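Local structure of Cd1 (Flavonifractor plautii, 7D39) at residues C216-S221 and H262-G267; T163-V168 and S266-H271; K27-E32 and N196-A201; E34-Q39 and L74-D79. The protein acts as an FMN-binding flavone reductase, an ene-reductase that initiates the breakdown of flavones and flavonols in gut bacteria. One frame throughout, in Å; residues are numbered along the deposited sequence.

Contact 1 (C216-S221 and H262-G267); sequences CPHCHS and HDTLSG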
loop_
_atom_site.group_PDB
_atom_site.type_symbol
_atom_site.label_atom_id
_atom_site.label_comp_id
_atom_site.label_asym_id
_atom_site.label_seq_id
_atom_site.Cartn_x
_atom_site.Cartn_y
_atom_site.Cartn_z
ATOM N N CYS A 216 -6.280 -7.744 13.983
ATOM C CA CYS A 216 -6.719 -8.611 12.892
ATOM C C CYS A 216 -5.706 -9.739 12.749
ATOM O O CYS A 216 -4.540 -9.490 12.418
ATOM C CB CYS A 216 -6.865 -7.830 11.571
ATOM S SG CYS A 216 -7.264 -8.806 10.068
ATOM N N PRO A 217 -6.099 -10.984 13.000
ATOM C CA PRO A 217 -5.140 -12.089 12.868
ATOM C C PRO A 217 -4.683 -12.304 11.441
ATOM O O PRO A 217 -3.641 -12.931 11.213
ATOM C CB PRO A 217 -5.922 -13.302 13.389
ATOM C CG PRO A 217 -7.156 -12.735 14.060
ATOM C CD PRO A 217 -7.440 -11.442 13.388
ATOM N N HIS A 218 -5.406 -11.790 10.476
ATOM C CA HIS A 218 -5.056 -11.973 9.088
ATOM C C HIS A 218 -4.265 -10.782 8.532
ATOM O O HIS A 218 -3.233 -10.976 7.978
ATOM C CB HIS A 218 -6.331 -12.239 8.304
ATOM C CG HIS A 218 -6.160 -12.234 6.830
ATOM N ND1 HIS A 218 -5.633 -13.292 6.141
ATOM C CD2 HIS A 218 -6.437 -11.290 5.911
ATOM C CE1 HIS A 218 -5.600 -13.006 4.859
ATOM N NE2 HIS A 218 -6.082 -11.796 4.694
ATOM N N CYS A 219 -4.783 -9.572 8.757
ATOM C CA CYS A 219 -4.265 -8.241 8.308
ATOM C C CYS A 219 -2.998 -7.843 9.154
ATOM O O CYS A 219 -2.018 -7.401 8.621
ATOM C CB CYS A 219 -5.388 -7.091 8.242
ATOM S SG CYS A 219 -7.244 -7.296 8.445
ATOM N N HIS A 220 -3.056 -8.073 10.456
ATOM C CA HIS A 220 -2.252 -7.508 11.559
ATOM C C HIS A 220 -2.543 -6.081 11.929
ATOM O O HIS A 220 -1.937 -5.533 12.790
ATOM C CB HIS A 220 -0.740 -7.767 11.517
ATOM C CG HIS A 220 -0.384 -9.187 11.303
ATOM N ND1 HIS A 220 0.255 -9.625 10.176
ATOM C CD2 HIS A 220 -0.590 -10.280 12.065
ATOM C CE1 HIS A 220 0.424 -10.924 10.250
ATOM N NE2 HIS A 220 -0.079 -11.342 11.386
ATOM N N SER A 221 -3.538 -5.541 11.285
ATOM C CA SER A 221 -4.048 -4.221 11.486
ATOM C C SER A 221 -4.588 -3.984 12.877
ATOM O O SER A 221 -5.053 -4.873 13.506
ATOM C CB SER A 221 -5.146 -4.000 10.473
ATOM O OG SER A 221 -5.716 -2.763 10.611
ATOM N N HIS A 262 -9.656 -8.578 1.089
ATOM C CA HIS A 262 -9.196 -7.697 0.019
ATOM C C HIS A 262 -7.760 -7.956 -0.408
ATOM O O HIS A 262 -7.346 -7.461 -1.461
ATOM C CB HIS A 262 -9.317 -6.232 0.440
ATOM C CG HIS A 262 -10.714 -5.793 0.752
ATOM N ND1 HIS A 262 -11.810 -6.628 0.644
ATOM C CD2 HIS A 262 -11.190 -4.602 1.178
ATOM C CE1 HIS A 262 -12.902 -5.959 0.978
ATOM N NE2 HIS A 262 -12.550 -4.729 1.310
ATOM N N ASP A 263 -6.979 -8.682 0.381
ATOM C CA ASP A 263 -5.581 -8.930 0.052
ATOM C C ASP A 263 -5.333 -10.384 -0.338
ATOM O O ASP A 263 -4.202 -10.863 -0.237
ATOM C CB ASP A 263 -4.680 -8.530 1.224
ATOM C CG ASP A 263 -4.951 -9.351 2.462
ATOM O OD1 ASP A 263 -6.012 -10.003 2.499
ATOM O OD2 ASP A 263 -4.109 -9.355 3.386
ATOM N N THR A 264 -6.369 -11.096 -0.771
ATOM C CA THR A 264 -6.247 -12.422 -1.349
ATOM C C THR A 264 -6.695 -12.370 -2.802
ATOM O O THR A 264 -7.496 -11.516 -3.194
ATOM C CB THR A 264 -7.102 -13.455 -0.604
ATOM O OG1 THR A 264 -8.483 -13.235 -0.914
ATOM C CG2 THR A 264 -6.897 -13.351 0.905
ATOM N N LEU A 265 -6.181 -13.310 -3.600
ATOM C CA LEU A 265 -6.636 -13.439 -4.982
ATOM C C LEU A 265 -8.142 -13.637 -5.047
ATOM O O LEU A 265 -8.829 -13.012 -5.862
ATOM C CB LEU A 265 -5.931 -14.601 -5.670
ATOM C CG LEU A 265 -4.521 -14.327 -6.143
ATOM C CD1 LEU A 265 -4.112 -15.464 -7.051
ATOM C CD2 LEU A 265 -4.491 -13.017 -6.884
ATOM N N SER A 266 -8.672 -14.526 -4.208
ATOM C CA SER A 266 -10.101 -14.800 -4.242
ATOM C C SER A 266 -10.901 -13.519 -4.055
ATOM O O SER A 266 -11.812 -13.217 -4.836
ATOM C CB SER A 266 -10.441 -15.833 -3.166
ATOM O OG SER A 266 -11.808 -16.187 -3.186
ATOM N N GLY A 267 -10.551 -12.731 -3.036
ATOM C CA GLY A 267 -11.274 -11.500 -2.793
ATOM C C GLY A 267 -11.129 -10.498 -3.914
ATOM O O GLY A 267 -12.079 -9.768 -4.219
#
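His-218 reaches across to Asp-263 and, less closely, to Thr-264. From CB, which already points at 262-267, CG stands anti to the backbone N (chi1 171°), carrying the ring out of its turn. CD2, on one flank of the ring tip, lies 3.7 Å from Asp-263 OD1, while CE1 on the other flank comes within 4.2 Å of Thr-264 CG2. At the tip itself, NE2 donates to Asp-263 OD1 over 2.8 Å, with an N-H...O angle of 160°. The acceptor sits nearly in the ring plane and uses its syn lone pair, yet the carboxylate stands almost upright to the imidazole, the planes 85° apart. The turn holding the histidine carries a Cys-Pro-His-Cys sequence, and Cys-216 and Cys-219 gather with Cys-233 and Cys-236; two such cysteine pairs on neighbouring turns are consistent with a zinc-ribbon-like knuckle, here modelled with sulfur-sulfur bonds and no metal. Were His-218 replaced by an alanine, Asp-263 OD1 would probably be left without its N-H donor and a gap would open beside the Thr-264 methyl. Thr-264 is the N-cap of helix 265-285, its OG1 accepting from Gly-267 N at 3.0 Å.

Contact 2 (T163-V168 and S266-H271); sequences TPMWKV and SGKFIH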
loop_
_atom_site.group_PDB
_atom_site.type_symbol
_atom_site.label_atom_id
_atom_site.label_comp_id
_atom_site.label_asym_id
_atom_site.label_seq_id
_atom_site.Cartn_x
_atom_site.Cartn_y
_atom_site.Cartn_z
ATOM N N THR A 163 -2.536 -3.766 -2.936
ATOM C CA THR A 163 -2.949 -3.844 -4.332
ATOM C C THR A 163 -2.205 -4.947 -5.074
ATOM O O THR A 163 -2.854 -5.847 -5.621
ATOM C CB THR A 163 -2.816 -2.448 -4.963
ATOM O OG1 THR A 163 -3.927 -1.651 -4.535
ATOM C CG2 THR A 163 -2.788 -2.475 -6.489
ATOM N N PRO A 164 -0.864 -4.954 -5.120
ATOM C CA PRO A 164 -0.141 -6.068 -5.753
ATOM C C PRO A 164 0.094 -7.261 -4.843
ATOM O O PRO A 164 0.754 -8.214 -5.269
ATOM C CB PRO A 164 1.196 -5.427 -6.137
ATOM C CG PRO A 164 1.404 -4.403 -5.051
ATOM C CD PRO A 164 0.032 -3.840 -4.774
HETATM N N MSE A 165 -0.424 -7.238 -3.622
HETATM C CA MSE A 165 -0.209 -8.311 -2.654
HETATM C C MSE A 165 1.266 -8.601 -2.391
HETATM O O MSE A 165 1.660 -9.749 -2.218
HETATM C CB MSE A 165 -0.912 -9.583 -3.112
HETATM C CG MSE A 165 -2.413 -9.515 -2.963
HETATM SE SE MSE A 165 -3.311 -11.067 -3.756
HETATM C CE MSE A 165 -2.651 -12.466 -2.572
ATOM N N TRP A 166 2.087 -7.559 -2.368
ATOM C CA TRP A 166 3.458 -7.723 -1.912
ATOM C C TRP A 166 3.482 -8.134 -0.447
ATOM O O TRP A 166 2.625 -7.738 0.349
ATOM C CB TRP A 166 4.234 -6.422 -2.101
ATOM C CG TRP A 166 4.502 -6.103 -3.517
ATOM C CD1 TRP A 166 4.417 -6.952 -4.568
ATOM C CD2 TRP A 166 4.902 -4.841 -4.046
ATOM N NE1 TRP A 166 4.753 -6.310 -5.719
ATOM C CE2 TRP A 166 5.048 -5.004 -5.430
ATOM C CE3 TRP A 166 5.163 -3.591 -3.482
ATOM C CZ2 TRP A 166 5.435 -3.963 -6.268
ATOM C CZ3 TRP A 166 5.549 -2.558 -4.314
ATOM C CH2 TRP A 166 5.681 -2.751 -5.695
ATOM N N LYS A 167 4.484 -8.925 -0.079
ATOM C CA LYS A 167 4.549 -9.455 1.279
ATOM C C LYS A 167 5.225 -8.437 2.196
ATOM O O LYS A 167 6.407 -8.123 2.030
ATOM C CB LYS A 167 5.280 -10.793 1.293
ATOM C CG LYS A 167 5.537 -11.328 2.696
ATOM C CD LYS A 167 6.292 -12.642 2.654
ATOM C CE LYS A 167 5.386 -13.813 2.285
ATOM N NZ LYS A 167 6.042 -14.739 1.309
ATOM N N VAL A 168 4.473 -7.923 3.167
ATOM C CA VAL A 168 4.999 -6.956 4.124
ATOM C C VAL A 168 5.896 -7.664 5.130
ATOM O O VAL A 168 5.512 -8.674 5.721
ATOM C CB VAL A 168 3.843 -6.227 4.828
ATOM C CG1 VAL A 168 4.359 -5.198 5.845
ATOM C CG2 VAL A 168 2.961 -5.535 3.817
ATOM N N SER A 266 -8.672 -14.526 -4.208
ATOM C CA SER A 266 -10.101 -14.800 -4.242
ATOM C C SER A 266 -10.901 -13.519 -4.055
ATOM O O SER A 266 -11.812 -13.217 -4.836
ATOM C CB SER A 266 -10.441 -15.833 -3.166
ATOM O OG SER A 266 -11.808 -16.187 -3.186
ATOM N N GLY A 267 -10.551 -12.731 -3.036
ATOM C CA GLY A 267 -11.274 -11.500 -2.793
ATOM C C GLY A 267 -11.129 -10.498 -3.914
ATOM O O GLY A 267 -12.079 -9.768 -4.219
ATOM N N LYS A 268 -9.954 -10.454 -4.547
ATOM C CA LYS A 268 -9.734 -9.524 -5.648
ATOM C C LYS A 268 -10.535 -9.927 -6.883
ATOM O O LYS A 268 -11.057 -9.065 -7.594
ATOM C CB LYS A 268 -8.244 -9.440 -5.973
ATOM C CG LYS A 268 -7.420 -8.618 -4.981
ATOM C CD LYS A 268 -5.969 -8.449 -5.450
ATOM C CE LYS A 268 -5.128 -7.735 -4.378
ATOM N NZ LYS A 268 -5.783 -6.468 -3.951
ATOM N N PHE A 269 -10.624 -11.227 -7.163
ATOM C CA PHE A 269 -11.419 -11.695 -8.292
ATOM C C PHE A 269 -12.881 -11.313 -8.117
ATOM O O PHE A 269 -13.516 -10.799 -9.046
ATOM C CB PHE A 269 -11.264 -13.211 -8.442
ATOM C CG PHE A 269 -9.903 -13.632 -8.923
ATOM C CD1 PHE A 269 -9.143 -12.777 -9.714
ATOM C CD2 PHE A 269 -9.375 -14.873 -8.590
ATOM C CE1 PHE A 269 -7.888 -13.150 -10.159
ATOM C CE2 PHE A 269 -8.114 -15.246 -9.036
ATOM C CZ PHE A 269 -7.366 -14.386 -9.812
ATOM N N ILE A 270 -13.421 -11.517 -6.918
ATOM C CA ILE A 270 -14.796 -11.111 -6.644
ATOM C C ILE A 270 -14.947 -9.611 -6.827
ATOM O O ILE A 270 -15.871 -9.131 -7.493
ATOM C CB ILE A 270 -15.209 -11.534 -5.224
ATOM C CG1 ILE A 270 -15.208 -13.055 -5.096
ATOM C CG2 ILE A 270 -16.578 -10.957 -4.899
ATOM C CD1 ILE A 270 -15.275 -13.527 -3.675
ATOM N N HIS A 271 -14.057 -8.849 -6.201
ATOM C CA HIS A 271 -14.146 -7.399 -6.271
ATOM C C HIS A 271 -14.106 -6.936 -7.716
ATOM O O HIS A 271 -14.915 -6.108 -8.142
ATOM C CB HIS A 271 -13.005 -6.785 -5.464
ATOM C CG HIS A 271 -13.037 -5.294 -5.400
ATOM N ND1 HIS A 271 -11.956 -4.517 -5.752
ATOM C CD2 HIS A 271 -14.004 -4.436 -4.996
ATOM C CE1 HIS A 271 -12.259 -3.244 -5.579
ATOM N NE2 HIS A 271 -13.495 -3.169 -5.123
#
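Thr-163 and Lys-268 bring the two backbones nearest, CA to CA 8.9 Å, where helix 153-162 closes in a Schellman motif with Met-165, at positive phi, as its C-prime residue. Lys-268 spans the interval. CG starts beside the backbone N (chi1 -76°), the chain then runs extended through CE, and a bend at chi4 (-52°) swings the ammonium group across the helix end. CE does most of the touching: it lies 3.2 Å from Thr-163 O and 3.5 Å from CG of Met-165, a selenomethionine. The two side chains slide past one another in opposite directions, which also brings Met-165 SE within 3.8 Å of Lys-268 CE. The amine is gripped by carbonyls beyond this pair of segments, donating to Leu-162 O and to His-262 O, with a long, weak ion pair to Asp-110. A lysine set among carbonyls at a helix C-terminus is likely to gain from the partial negative charge there. Met-165 also rests on Arg-111 of helix 111-124. The contact thus lays the first turns of helix 265-285 against the close of helix 153-162, just before the chain enters strand 167-174 at the edge of the parallel sheet.

Contact 3 (K27-E32 and N196-A201); sequences KEMGAE and NIAEAA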
loop_
_atom_site.group_PDB
_atom_site.type_symbol
_atom_site.label_atom_id
_atom_site.label_comp_id
_atom_site.label_asym_id
_atom_site.label_seq_id
_atom_site.Cartn_x
_atom_site.Cartn_y
_atom_site.Cartn_z
ATOM N N LYS A 27 22.786 -3.840 3.092
ATOM C CA LYS A 27 24.066 -4.152 2.467
ATOM C C LYS A 27 24.885 -5.077 3.355
ATOM O O LYS A 27 25.546 -6.000 2.864
ATOM C CB LYS A 27 24.857 -2.882 2.145
ATOM C CG LYS A 27 26.166 -3.202 1.394
ATOM C CD LYS A 27 26.882 -1.969 0.890
ATOM C CE LYS A 27 27.487 -2.207 -0.486
ATOM N NZ LYS A 27 28.430 -3.356 -0.505
ATOM N N GLU A 28 24.851 -4.844 4.669
ATOM C CA GLU A 28 25.522 -5.732 5.612
ATOM C C GLU A 28 25.129 -7.183 5.377
ATOM O O GLU A 28 25.939 -8.087 5.594
ATOM C CB GLU A 28 25.176 -5.313 7.042
ATOM C CG GLU A 28 25.971 -5.978 8.137
ATOM C CD GLU A 28 25.494 -5.560 9.511
ATOM O OE1 GLU A 28 24.311 -5.189 9.645
ATOM O OE2 GLU A 28 26.298 -5.592 10.458
HETATM N N MSE A 29 23.899 -7.418 4.928
HETATM C CA MSE A 29 23.414 -8.753 4.606
HETATM C C MSE A 29 23.789 -9.187 3.192
HETATM O O MSE A 29 23.456 -10.285 2.778
HETATM C CB MSE A 29 21.899 -8.815 4.771
HETATM C CG MSE A 29 21.434 -8.499 6.179
HETATM SE SE MSE A 29 22.087 -9.807 7.469
HETATM C CE MSE A 29 23.016 -8.625 8.694
ATOM N N GLY A 30 24.465 -8.327 2.444
ATOM C CA GLY A 30 24.930 -8.689 1.124
ATOM C C GLY A 30 24.096 -8.185 -0.028
ATOM O O GLY A 30 24.277 -8.664 -1.149
ATOM N N ALA A 31 23.198 -7.235 0.205
ATOM C CA ALA A 31 22.323 -6.729 -0.837
ATOM C C ALA A 31 23.003 -5.600 -1.589
ATOM O O ALA A 31 23.772 -4.828 -1.014
ATOM C CB ALA A 31 21.008 -6.224 -0.245
ATOM N N GLU A 32 22.725 -5.524 -2.884
ATOM C CA GLU A 32 22.958 -4.296 -3.628
ATOM C C GLU A 32 21.843 -3.314 -3.284
ATOM O O GLU A 32 20.685 -3.701 -3.138
ATOM C CB GLU A 32 22.995 -4.591 -5.130
ATOM C CG GLU A 32 23.159 -3.389 -6.046
ATOM C CD GLU A 32 22.979 -3.759 -7.519
ATOM O OE1 GLU A 32 23.035 -4.966 -7.849
ATOM O OE2 GLU A 32 22.771 -2.846 -8.347
ATOM N N ASN A 196 16.188 -7.237 7.932
ATOM C CA ASN A 196 15.006 -8.051 7.671
ATOM C C ASN A 196 14.626 -8.050 6.193
ATOM O O ASN A 196 14.492 -9.115 5.578
ATOM C CB ASN A 196 13.851 -7.560 8.536
ATOM C CG ASN A 196 14.088 -7.829 9.991
ATOM O OD1 ASN A 196 15.098 -8.418 10.341
ATOM N ND2 ASN A 196 13.173 -7.403 10.846
ATOM N N ILE A 197 14.439 -6.869 5.595
ATOM C CA ILE A 197 14.024 -6.860 4.194
ATOM C C ILE A 197 15.037 -7.610 3.336
ATOM O O ILE A 197 14.668 -8.302 2.377
ATOM C CB ILE A 197 13.799 -5.416 3.697
ATOM C CG1 ILE A 197 13.023 -5.415 2.381
ATOM C CG2 ILE A 197 15.102 -4.706 3.481
ATOM C CD1 ILE A 197 11.653 -6.068 2.465
ATOM N N ALA A 198 16.319 -7.530 3.691
ATOM C CA ALA A 198 17.352 -8.200 2.913
ATOM C C ALA A 198 17.244 -9.716 3.034
ATOM O O ALA A 198 17.297 -10.431 2.029
ATOM C CB ALA A 198 18.737 -7.717 3.352
ATOM N N GLU A 199 17.109 -10.230 4.257
ATOM C CA GLU A 199 16.954 -11.673 4.418
ATOM C C GLU A 199 15.714 -12.156 3.683
ATOM O O GLU A 199 15.760 -13.156 2.960
ATOM C CB GLU A 199 16.866 -12.051 5.896
ATOM C CG GLU A 199 18.023 -11.595 6.754
ATOM C CD GLU A 199 19.285 -12.360 6.472
ATOM O OE1 GLU A 199 19.607 -12.559 5.284
ATOM O OE2 GLU A 199 19.951 -12.779 7.441
ATOM N N ALA A 200 14.595 -11.443 3.855
ATOM C CA ALA A 200 13.338 -11.839 3.233
ATOM C C ALA A 200 13.488 -11.980 1.731
ATOM O O ALA A 200 12.968 -12.924 1.137
ATOM C CB ALA A 200 12.250 -10.814 3.557
ATOM N N ALA A 201 14.180 -11.034 1.096
ATOM C CA ALA A 201 14.320 -11.044 -0.352
ATOM C C ALA A 201 15.214 -12.173 -0.837
ATOM O O ALA A 201 15.129 -12.553 -2.010
ATOM C CB ALA A 201 14.863 -9.705 -0.831
#
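Met-29, a selenomethionine, meets Ala-198 with its root and Glu-199 with its heavy atom. Its CB points at the opposing helix and lies 3.6 Å from Ala-198 CB, an apolar contact that the small alanine permits while the two CA atoms stand only 6.3 Å apart. CG follows at 4.0 Å from the same Ala-198 CB. Beyond it the chain turns: with CG anti to the carbonyl carbon (chi1 -60°), the chain bends at chi2 (-63°) and again at chi3, and the selenium is led off the alanine to the neighbouring Glu-199. There SE comes to 3.7 Å from Glu-199 OE2. The glutamate is folded as well; its bend at chi2 (-71°) brings the carboxylate up to the selenium, and the two side chains cross at about a right angle.

The backbone at Met-29 belongs to the end of helix 14-28. Gly-30 follows with positive phi, the Schellman motif that stops the helix, and a side chain at these angles would jam against the carbonyl O of Met-29. The chain then turns into strand 32-37, as one arm of the flavodoxin-like alpha/beta fold, in which helices 14-28 and 184-202 pack next to each other on one face of the parallel sheet. Ala-31 CB, directed at the same helix, lies 4.5 Å from Ala-198 CB. Polar links flank this apolar meeting: Met-29 O accepts from Lys-202 NZ, and Glu-28 forms a salt bridge to Arg-195 one residue ahead of 196-201.

Contact 4 (E34-Q39 and L74-D79); sequences EFIQLQ and LDKMLD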
loop_
_atom_site.group_PDB
_atom_site.type_symbol
_atom_site.label_atom_id
_atom_site.label_comp_id
_atom_site.label_asym_id
_atom_site.label_seq_id
_atom_site.Cartn_x
_atom_site.Cartn_y
_atom_site.Cartn_z
ATOM N N GLU A 34 19.955 0.714 -3.554
ATOM C CA GLU A 34 19.677 1.908 -4.324
ATOM C C GLU A 34 18.707 2.766 -3.524
ATOM O O GLU A 34 17.867 2.251 -2.776
ATOM C CB GLU A 34 19.100 1.542 -5.698
ATOM C CG GLU A 34 18.786 2.732 -6.598
ATOM C CD GLU A 34 18.307 2.304 -7.988
ATOM O OE1 GLU A 34 18.049 1.095 -8.196
ATOM O OE2 GLU A 34 18.191 3.182 -8.869
ATOM N N PHE A 35 18.819 4.078 -3.691
ATOM C CA PHE A 35 18.029 5.028 -2.917
ATOM C C PHE A 35 17.320 5.981 -3.864
ATOM O O PHE A 35 17.930 6.480 -4.813
ATOM C CB PHE A 35 18.933 5.796 -1.948
ATOM C CG PHE A 35 18.238 6.873 -1.179
ATOM C CD1 PHE A 35 17.181 6.580 -0.336
ATOM C CD2 PHE A 35 18.665 8.184 -1.281
ATOM C CE1 PHE A 35 16.546 7.593 0.371
ATOM C CE2 PHE A 35 18.050 9.184 -0.569
ATOM C CZ PHE A 35 16.991 8.892 0.255
ATOM N N ILE A 36 16.035 6.224 -3.611
ATOM C CA ILE A 36 15.253 7.198 -4.366
ATOM C C ILE A 36 14.642 8.198 -3.388
ATOM O O ILE A 36 13.947 7.811 -2.440
ATOM C CB ILE A 36 14.161 6.533 -5.225
ATOM C CG1 ILE A 36 14.797 5.808 -6.410
ATOM C CG2 ILE A 36 13.185 7.567 -5.742
ATOM C CD1 ILE A 36 13.770 5.073 -7.296
ATOM N N GLN A 37 14.911 9.480 -3.615
ATOM C CA GLN A 37 14.346 10.573 -2.834
ATOM C C GLN A 37 13.168 11.147 -3.620
ATOM O O GLN A 37 13.355 11.666 -4.720
ATOM C CB GLN A 37 15.419 11.635 -2.574
ATOM C CG GLN A 37 15.444 12.202 -1.151
ATOM C CD GLN A 37 14.199 12.985 -0.828
ATOM O OE1 GLN A 37 13.642 13.662 -1.694
ATOM N NE2 GLN A 37 13.745 12.894 0.415
ATOM N N LEU A 38 11.952 11.041 -3.073
ATOM C CA LEU A 38 10.775 11.378 -3.877
ATOM C C LEU A 38 10.652 12.867 -4.192
ATOM O O LEU A 38 9.940 13.215 -5.143
ATOM C CB LEU A 38 9.491 10.911 -3.190
ATOM C CG LEU A 38 9.277 9.397 -3.055
ATOM C CD1 LEU A 38 7.972 9.068 -2.326
ATOM C CD2 LEU A 38 9.322 8.729 -4.428
ATOM N N GLN A 39 11.288 13.746 -3.412
ATOM C CA GLN A 39 11.263 15.163 -3.742
ATOM C C GLN A 39 11.952 15.463 -5.075
ATOM O O GLN A 39 11.716 16.525 -5.649
ATOM C CB GLN A 39 11.924 16.011 -2.646
ATOM C CG GLN A 39 11.364 15.829 -1.219
ATOM C CD GLN A 39 9.853 15.939 -1.147
ATOM O OE1 GLN A 39 9.252 16.746 -1.837
ATOM N NE2 GLN A 39 9.230 15.109 -0.314
ATOM N N LEU A 74 7.862 3.326 -10.914
ATOM C CA LEU A 74 7.325 1.976 -10.923
ATOM C C LEU A 74 8.321 0.983 -11.510
ATOM O O LEU A 74 8.511 -0.109 -10.960
ATOM C CB LEU A 74 6.005 1.962 -11.701
ATOM C CG LEU A 74 5.117 0.786 -11.354
ATOM C CD1 LEU A 74 4.930 0.802 -9.865
ATOM C CD2 LEU A 74 3.782 0.891 -12.069
ATOM N N ASP A 75 8.960 1.336 -12.631
ATOM C CA ASP A 75 9.982 0.457 -13.194
ATOM C C ASP A 75 11.048 0.138 -12.157
ATOM O O ASP A 75 11.498 -1.006 -12.051
ATOM C CB ASP A 75 10.639 1.078 -14.433
ATOM C CG ASP A 75 9.701 1.197 -15.613
ATOM O OD1 ASP A 75 8.992 0.220 -15.942
ATOM O OD2 ASP A 75 9.678 2.281 -16.235
ATOM N N LYS A 76 11.471 1.141 -11.386
ATOM C CA LYS A 76 12.505 0.898 -10.382
ATOM C C LYS A 76 12.006 -0.063 -9.318
ATOM O O LYS A 76 12.729 -0.973 -8.901
ATOM C CB LYS A 76 12.957 2.207 -9.727
ATOM C CG LYS A 76 13.500 3.286 -10.665
ATOM C CD LYS A 76 14.759 2.858 -11.400
ATOM C CE LYS A 76 15.873 2.530 -10.452
ATOM N NZ LYS A 76 17.162 2.419 -11.187
HETATM N N MSE A 77 10.775 0.125 -8.860
HETATM C CA MSE A 77 10.250 -0.749 -7.834
HETATM C C MSE A 77 10.125 -2.178 -8.356
HETATM O O MSE A 77 10.370 -3.124 -7.621
HETATM C CB MSE A 77 8.912 -0.238 -7.334
HETATM C CG MSE A 77 9.017 1.112 -6.674
HETATM SE SE MSE A 77 7.271 1.925 -6.286
HETATM C CE MSE A 77 6.935 1.151 -4.513
ATOM N N LEU A 78 9.775 -2.327 -9.637
ATOM C CA LEU A 78 9.611 -3.662 -10.210
ATOM C C LEU A 78 10.943 -4.379 -10.366
ATOM O O LEU A 78 10.986 -5.611 -10.317
ATOM C CB LEU A 78 8.894 -3.578 -11.565
ATOM C CG LEU A 78 7.388 -3.273 -11.579
ATOM C CD1 LEU A 78 6.909 -2.981 -12.986
ATOM C CD2 LEU A 78 6.601 -4.437 -10.994
ATOM N N ASP A 79 12.031 -3.639 -10.571
ATOM C CA ASP A 79 13.347 -4.251 -10.679
ATOM C C ASP A 79 13.927 -4.664 -9.336
ATOM O O ASP A 79 14.934 -5.375 -9.318
ATOM C CB ASP A 79 14.337 -3.303 -11.360
ATOM C CG ASP A 79 14.205 -3.290 -12.874
ATOM O OD1 ASP A 79 13.620 -4.239 -13.449
ATOM O OD2 ASP A 79 14.702 -2.317 -13.489
HETATM O O HOH W 1 15.596 -1.082 -8.902
#
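Lys-76 lays the start of its side chain over the end of Ile-36, with CB and CG each 3.8 Å from Ile-36 CD1. The isoleucine comes off the strand pointing at the helix, and the two side chains meet at a slant, aliphatic against aliphatic. Past CG the lysine does not stretch out; successive bends at chi2 (-63°) and chi3 (-60°) curl it so that the ammonium group meets the Glu-34 carboxylate. That glutamate is extended throughout, CG lying opposite the backbone N (chi1 -179°), and the two side chains cross at about a right angle. Lys-76 NZ donates to Glu-34 OE2 in a salt bridge modelled at 2.6 Å, although the placing of that oxygen is less certain. The other oxygen joins in through a water, which donates to Lys-76 O at 2.9 Å and only weakly to Glu-34 OE1 at 3.4 Å, a loose second link, to the backbone of the same lysine. With a glutamine in place of Glu-34, the Lys-76 ammonium group would probably lose its charged mate here and be freer to swing. Glu-34 and Ile-36 face this helix, whereas Phe-35 between them packs on helix 14-28, the alternation expected of a strand covered on both sides. Helix 70-79 leads on to strand 82-88, beyond strand 2-7, as in a beta-alpha-beta crossover. Helix 96-109 packs on Leu-74 and Leu-78, and Arg-132 forms salt bridges to Asp-75 and Asp-79.

In the fold
Contacts 1 and 2 form one continuous patch, their centres 8 Å apart, because both use the start of helix 265-285 and share Ser-266 and Gly-267; Met-165 CE packs 3.2 Å from the backbone O of Asp-263, the residue that also holds His-218 of the cysteine-rich turn. Contact 2 also reaches contact 4, through Trp-166 CZ3 and Met-77 CE 4.0 Å apart. Contacts 3 and 4 have centres about 17 Å apart; segments 27-32 and 34-39 adjoin in the sequence, helix 14-28 passing into strand 32-37. Contact 4 is nested within the loop that contact 3 closes. The Ile-36 side chain lies about 14 Å from the bound FMN, so this packing at Ile-36 lies away from the cofactor.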